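Local atomic coordinates of octopine dehydrogenase (Pecten maximus, PDB entry 3C7A), a protein that catalyses the NADH-dependent reductive condensation of L-arginine with pyruvate to D-octopine, and the reverse oxidation of octopine. Residues P229-F234 against H308-V313; N251-V256 against I335-V340. All coordinates share one frame; numbering follows the deposited sequence.

Contact 1: residues P229-F234 against H308-V313; sequences PEAPLF and HPVKAV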
loop_
_atom_site.group_PDB
_atom_site.type_symbol
_atom_site.label_atom_id
_atom_site.label_comp_id
_atom_site.label_asym_id
_atom_site.label_seq_id
_atom_site.Cartn_x
_atom_site.Cartn_y
_atom_site.Cartn_z
ATOM N N PRO A 229 -32.051 -2.368 12.566
ATOM C CA PRO A 229 -32.451 -0.993 12.915
ATOM C C PRO A 229 -31.462 0.103 12.498
ATOM O O PRO A 229 -31.886 1.132 11.967
ATOM C CB PRO A 229 -32.578 -1.039 14.445
ATOM C CG PRO A 229 -32.777 -2.475 14.771
ATOM C CD PRO A 229 -31.951 -3.216 13.770
ATOM N N GLU A 230 -30.169 -0.112 12.746
ATOM C CA GLU A 230 -29.126 0.868 12.403
ATOM C C GLU A 230 -27.771 0.209 12.108
ATOM O O GLU A 230 -27.626 -1.009 12.230
ATOM C CB GLU A 230 -28.988 1.936 13.503
ATOM C CG GLU A 230 -28.501 1.414 14.856
ATOM C CD GLU A 230 -28.286 2.522 15.879
ATOM O OE1 GLU A 230 -27.805 3.614 15.503
ATOM O OE2 GLU A 230 -28.590 2.294 17.070
ATOM N N ALA A 231 -26.789 1.024 11.722
ATOM C CA ALA A 231 -25.440 0.545 11.404
ATOM C C ALA A 231 -24.676 0.079 12.651
ATOM O O ALA A 231 -24.481 0.862 13.585
ATOM C CB ALA A 231 -24.652 1.622 10.663
ATOM N N PRO A 232 -24.251 -1.201 12.672
ATOM C CA PRO A 232 -23.512 -1.761 13.809
ATOM C C PRO A 232 -22.019 -1.405 13.801
ATOM O O PRO A 232 -21.473 -1.044 12.755
ATOM C CB PRO A 232 -23.706 -3.269 13.638
ATOM C CG PRO A 232 -23.857 -3.464 12.173
ATOM C CD PRO A 232 -24.468 -2.203 11.610
ATOM N N LEU A 233 -21.398 -1.558 15.115
ATOM C CA LEU A 233 -19.989 -1.201 15.220
ATOM C C LEU A 233 -19.124 -2.102 14.346
ATOM O O LEU A 233 -19.523 -3.214 13.999
ATOM C CB LEU A 233 -19.524 -1.277 16.676
ATOM C CG LEU A 233 -20.091 -0.220 17.625
ATOM C CD1 LEU A 233 -20.106 -0.735 19.056
ATOM C CD2 LEU A 233 -19.297 1.074 17.526
ATOM N N PHE A 234 -17.852 -1.558 14.010
ATOM C CA PHE A 234 -17.071 -2.235 12.980
ATOM C C PHE A 234 -15.924 -3.031 13.592
ATOM O O PHE A 234 -16.093 -4.190 13.971
ATOM C CB PHE A 234 -16.529 -1.225 11.968
ATOM C CG PHE A 234 -15.736 -1.846 10.854
ATOM C CD1 PHE A 234 -16.372 -2.472 9.797
ATOM C CD2 PHE A 234 -14.351 -1.803 10.867
ATOM C CE1 PHE A 234 -15.644 -3.042 8.771
ATOM C CE2 PHE A 234 -13.618 -2.375 9.844
ATOM C CZ PHE A 234 -14.264 -2.994 8.794
ATOM N N HIS A 308 -20.055 0.001 10.200
ATOM C CA HIS A 308 -20.166 -0.606 8.866
ATOM C C HIS A 308 -20.804 0.336 7.830
ATOM O O HIS A 308 -21.594 1.210 8.195
ATOM C CB HIS A 308 -21.008 -1.889 8.942
ATOM C CG HIS A 308 -20.249 -3.101 9.391
ATOM N ND1 HIS A 308 -20.101 -3.439 10.719
ATOM C CD2 HIS A 308 -19.617 -4.068 8.684
ATOM C CE1 HIS A 308 -19.399 -4.556 10.812
ATOM N NE2 HIS A 308 -19.093 -4.958 9.591
ATOM N N PRO A 309 -20.462 0.164 6.533
ATOM C CA PRO A 309 -21.181 0.868 5.463
ATOM C C PRO A 309 -22.529 0.209 5.129
ATOM O O PRO A 309 -22.584 -1.008 4.918
ATOM C CB PRO A 309 -20.219 0.779 4.275
ATOM C CG PRO A 309 -19.418 -0.452 4.519
ATOM C CD PRO A 309 -19.366 -0.676 6.007
ATOM N N VAL A 310 -23.596 1.011 5.088
ATOM C CA VAL A 310 -24.970 0.508 4.883
ATOM C C VAL A 310 -25.793 1.340 3.879
ATOM O O VAL A 310 -25.371 2.424 3.468
ATOM C CB VAL A 310 -25.764 0.396 6.228
ATOM C CG1 VAL A 310 -25.158 -0.664 7.147
ATOM C CG2 VAL A 310 -25.860 1.751 6.935
ATOM N N LYS A 311 -26.965 0.818 3.498
ATOM C CA LYS A 311 -27.914 1.516 2.611
ATOM C C LYS A 311 -29.382 1.235 2.979
ATOM O O LYS A 311 -29.681 0.240 3.646
ATOM C CB LYS A 311 -27.644 1.180 1.135
ATOM C CG LYS A 311 -27.849 -0.286 0.756
ATOM C CD LYS A 311 -27.471 -0.541 -0.696
ATOM C CE LYS A 311 -27.615 -2.013 -1.051
ATOM N NZ LYS A 311 -27.223 -2.290 -2.460
ATOM N N ALA A 312 -30.288 2.107 2.529
ATOM C CA ALA A 312 -31.707 2.064 2.922
ATOM C C ALA A 312 -32.547 1.022 2.179
ATOM O O ALA A 312 -32.526 0.959 0.947
ATOM C CB ALA A 312 -32.335 3.450 2.778
ATOM N N VAL A 313 -33.293 0.219 2.943
ATOM C CA VAL A 313 -34.166 -0.839 2.398
ATOM C C VAL A 313 -35.520 -0.926 3.127
ATOM O O VAL A 313 -35.798 -0.139 4.036
ATOM C CB VAL A 313 -33.483 -2.244 2.424
ATOM C CG1 VAL A 313 -32.346 -2.330 1.406
ATOM C CG2 VAL A 313 -32.992 -2.598 3.828
#

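Contact 2: residues N251-V256 against I335-V340; sequences NECKDV and IVFKGV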
loop_
_atom_site.group_PDB
_atom_site.type_symbol
_atom_site.label_atom_id
_atom_site.label_comp_id
_atom_site.label_asym_id
_atom_site.label_seq_id
_atom_site.Cartn_x
_atom_site.Cartn_y
_atom_site.Cartn_z
ATOM N N ASN A 251 -0.917 -17.295 12.119
ATOM C CA ASN A 251 -0.056 -18.473 12.246
ATOM C C ASN A 251 0.417 -19.005 10.888
ATOM O O ASN A 251 1.542 -19.499 10.765
ATOM C CB ASN A 251 -0.763 -19.583 13.038
ATOM C CG ASN A 251 -0.779 -19.327 14.545
ATOM O OD1 ASN A 251 -0.064 -18.461 15.058
ATOM N ND2 ASN A 251 -1.594 -20.093 15.261
ATOM N N GLU A 252 -0.445 -18.896 9.878
ATOM C CA GLU A 252 -0.112 -19.304 8.509
ATOM C C GLU A 252 0.958 -18.409 7.863
ATOM O O GLU A 252 1.754 -18.883 7.047
ATOM C CB GLU A 252 -1.376 -19.386 7.638
ATOM C CG GLU A 252 -2.213 -20.649 7.888
ATOM C CD GLU A 252 -3.589 -20.629 7.223
ATOM O OE1 GLU A 252 -3.879 -19.715 6.423
ATOM O OE2 GLU A 252 -4.390 -21.546 7.507
ATOM N N CYS A 253 0.978 -17.129 8.238
ATOM C CA CYS A 253 2.021 -16.192 7.796
ATOM C C CYS A 253 3.416 -16.605 8.292
ATOM O O CYS A 253 4.409 -16.451 7.574
ATOM C CB CYS A 253 1.699 -14.759 8.247
ATOM S SG CYS A 253 0.403 -13.897 7.291
ATOM N N LYS A 254 3.478 -17.132 9.515
ATOM C CA LYS A 254 4.732 -17.607 10.112
ATOM C C LYS A 254 5.267 -18.883 9.455
ATOM O O LYS A 254 6.479 -19.023 9.266
ATOM C CB LYS A 254 4.571 -17.809 11.623
ATOM C CG LYS A 254 4.676 -16.518 12.433
ATOM C CD LYS A 254 4.001 -16.616 13.798
ATOM C CE LYS A 254 4.876 -17.301 14.847
ATOM N NZ LYS A 254 4.692 -18.782 14.865
ATOM N N ASP A 255 4.361 -19.801 9.109
ATOM C CA ASP A 255 4.714 -21.049 8.420
ATOM C C ASP A 255 5.425 -20.807 7.083
ATOM O O ASP A 255 6.373 -21.520 6.740
ATOM C CB ASP A 255 3.468 -21.916 8.188
ATOM C CG ASP A 255 2.899 -22.505 9.475
ATOM O OD1 ASP A 255 3.645 -22.674 10.464
ATOM O OD2 ASP A 255 1.688 -22.816 9.488
ATOM N N VAL A 256 4.962 -19.800 6.340
ATOM C CA VAL A 256 5.535 -19.446 5.034
ATOM C C VAL A 256 6.954 -18.870 5.169
ATOM O O VAL A 256 7.852 -19.234 4.403
ATOM C CB VAL A 256 4.608 -18.468 4.246
ATOM C CG1 VAL A 256 5.239 -18.047 2.921
ATOM C CG2 VAL A 256 3.246 -19.106 3.993
ATOM N N ILE A 335 -4.290 -12.404 -3.022
ATOM C CA ILE A 335 -3.913 -13.235 -4.180
ATOM C C ILE A 335 -2.388 -13.307 -4.383
ATOM O O ILE A 335 -1.858 -14.351 -4.777
ATOM C CB ILE A 335 -4.631 -12.770 -5.494
ATOM C CG1 ILE A 335 -6.162 -12.876 -5.366
ATOM C CG2 ILE A 335 -4.130 -13.540 -6.727
ATOM C CD1 ILE A 335 -6.721 -14.295 -5.194
ATOM N N VAL A 336 -1.695 -12.202 -4.106
ATOM C CA VAL A 336 -0.227 -12.144 -4.218
ATOM C C VAL A 336 0.451 -13.056 -3.180
ATOM O O VAL A 336 1.419 -13.758 -3.499
ATOM C CB VAL A 336 0.315 -10.685 -4.110
ATOM C CG1 VAL A 336 1.814 -10.631 -4.414
ATOM C CG2 VAL A 336 -0.439 -9.750 -5.055
ATOM N N PHE A 337 -0.070 -13.045 -1.952
ATOM C CA PHE A 337 0.409 -13.916 -0.868
ATOM C C PHE A 337 0.233 -15.409 -1.189
ATOM O O PHE A 337 1.101 -16.222 -0.860
ATOM C CB PHE A 337 -0.287 -13.550 0.456
ATOM C CG PHE A 337 0.072 -14.449 1.617
ATOM C CD1 PHE A 337 1.344 -14.409 2.187
ATOM C CD2 PHE A 337 -0.874 -15.320 2.156
ATOM C CE1 PHE A 337 1.675 -15.237 3.266
ATOM C CE2 PHE A 337 -0.556 -16.151 3.234
ATOM C CZ PHE A 337 0.721 -16.109 3.791
ATOM N N LYS A 338 -0.881 -15.752 -1.837
ATOM C CA LYS A 338 -1.174 -17.134 -2.241
ATOM C C LYS A 338 -0.149 -17.677 -3.251
ATOM O O LYS A 338 0.267 -18.835 -3.157
ATOM C CB LYS A 338 -2.612 -17.247 -2.783
ATOM C CG LYS A 338 -3.030 -18.627 -3.322
ATOM C CD LYS A 338 -3.112 -19.696 -2.230
ATOM C CE LYS A 338 -3.593 -21.029 -2.799
ATOM N NZ LYS A 338 -3.605 -22.118 -1.778
ATOM N N GLY A 339 0.258 -16.832 -4.197
ATOM C CA GLY A 339 1.277 -17.193 -5.188
ATOM C C GLY A 339 2.629 -17.550 -4.588
ATOM O O GLY A 339 3.294 -18.481 -5.053
ATOM N N VAL A 340 3.030 -16.805 -3.559
ATOM C CA VAL A 340 4.280 -17.053 -2.831
ATOM C C VAL A 340 4.220 -18.386 -2.069
ATOM O O VAL A 340 5.196 -19.144 -2.054
ATOM C CB VAL A 340 4.624 -15.878 -1.861
ATOM C CG1 VAL A 340 5.907 -16.158 -1.076
ATOM C CG2 VAL A 340 4.752 -14.562 -2.627
#

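Contact 1: residues P229-F234 against H308-V313
The carbonyl oxygen of Pro232 takes two N-H groups of His308. The backbone amide gives the main bond, His308 N to Pro232 O at 3.1 Å, and its N-H...O angle of 167° shows it to be nearly straight. The second, His308 ND1 to Pro232 O at 3.4 Å, is weak and reaches the oxygen in the plane of the imidazole. Another weak and more bent bond runs from His308 ND1 to Leu233 O at 3.3 Å. With CG beside its own backbone N (chi1 -82°), the imidazole is set across the side chains of Pro232 and Phe234, its ND1 edge toward the carbonyls, and one face receives the edge of Phe234. This is a T-shaped pair: planes 65° apart, centroids 5.0 Å apart, Phe234 CD1 over the centre of the imidazole. Trp220 makes a further edge-to-face contact with His308, and Phe234 also touches the active-site His212. Farther along, Ala231 CB meets Val310 CG2 at 3.9 Å, where strand 310-313 begins. A leucine in place of His308 would probably leave Pro232 O and Leu233 O without their ring donor and Phe234 without the flat face its edge meets. Two carbonyl oxygens beside ND1 are consistent with a proton on that nitrogen, shared weakly between them.

Contact 2: residues N251-V256 against I335-V340
Phe337 points the far end of its ring, CZ, at helix 251-256, between the side chains of Cys253 and Val256. The contact is a helix-helix packing within the alpha-helical domain of the opine dehydrogenase family, joining helix 240-263 to helix 330-344. The local axes run in broadly the same direction, 41° apart, but come no nearer than 11.7 Å, a separation that the long aromatic side chain spans. Its CG lies anti to the backbone N (chi1 176°), which extends the ring from its helix toward the other. Val256 CG2 makes the closest approach, 3.9 Å from Phe337 CZ. Cys253 sits obliquely to the ring as a sulfur-aromatic contact, with SG 4.8 Å from the centroid and 36° off the normal. No hydrogen bond crosses between the segments, so their direct contact rests on apolar and sulfur-aromatic packing. Ile205 of helix 200-205 touches both Cys253 and Phe337, adding a third helix to the cluster. The carboxylate of Glu252 turns to other partners, bonding Asn351 and the backbone N of Ser350 at the start of helix 349-362. One turn beyond Phe337, the row ends in a looser methyl pair, Val256 CG1 and Val340 CG1, 4.5 Å apart.

Both contacts belong to the alpha-helical domain, yet they are separate: their centres lie 32 Å apart and their nearest atoms about 18 Å. Along the chain the segments alternate, because the loop 229-234 leads into helix 240-263, which carries 251-256, while 308-313 precedes helix 330-344, which carries 335-340. Contact 1 reaches the active site directly, whereas contact 2 stands farther from the substrate-binding residues. In contact 1 the Phe234 side chain is about 4 Å from that of the catalytic, pyruvate-binding His212, and about 13 Å from the bound NAD. In contact 2 the Cys253 side chain is about 7 Å from that of Met206, which binds L-arginine, and the Phe337 side chain about 12 Å from that of Gln118, which binds pyruvate.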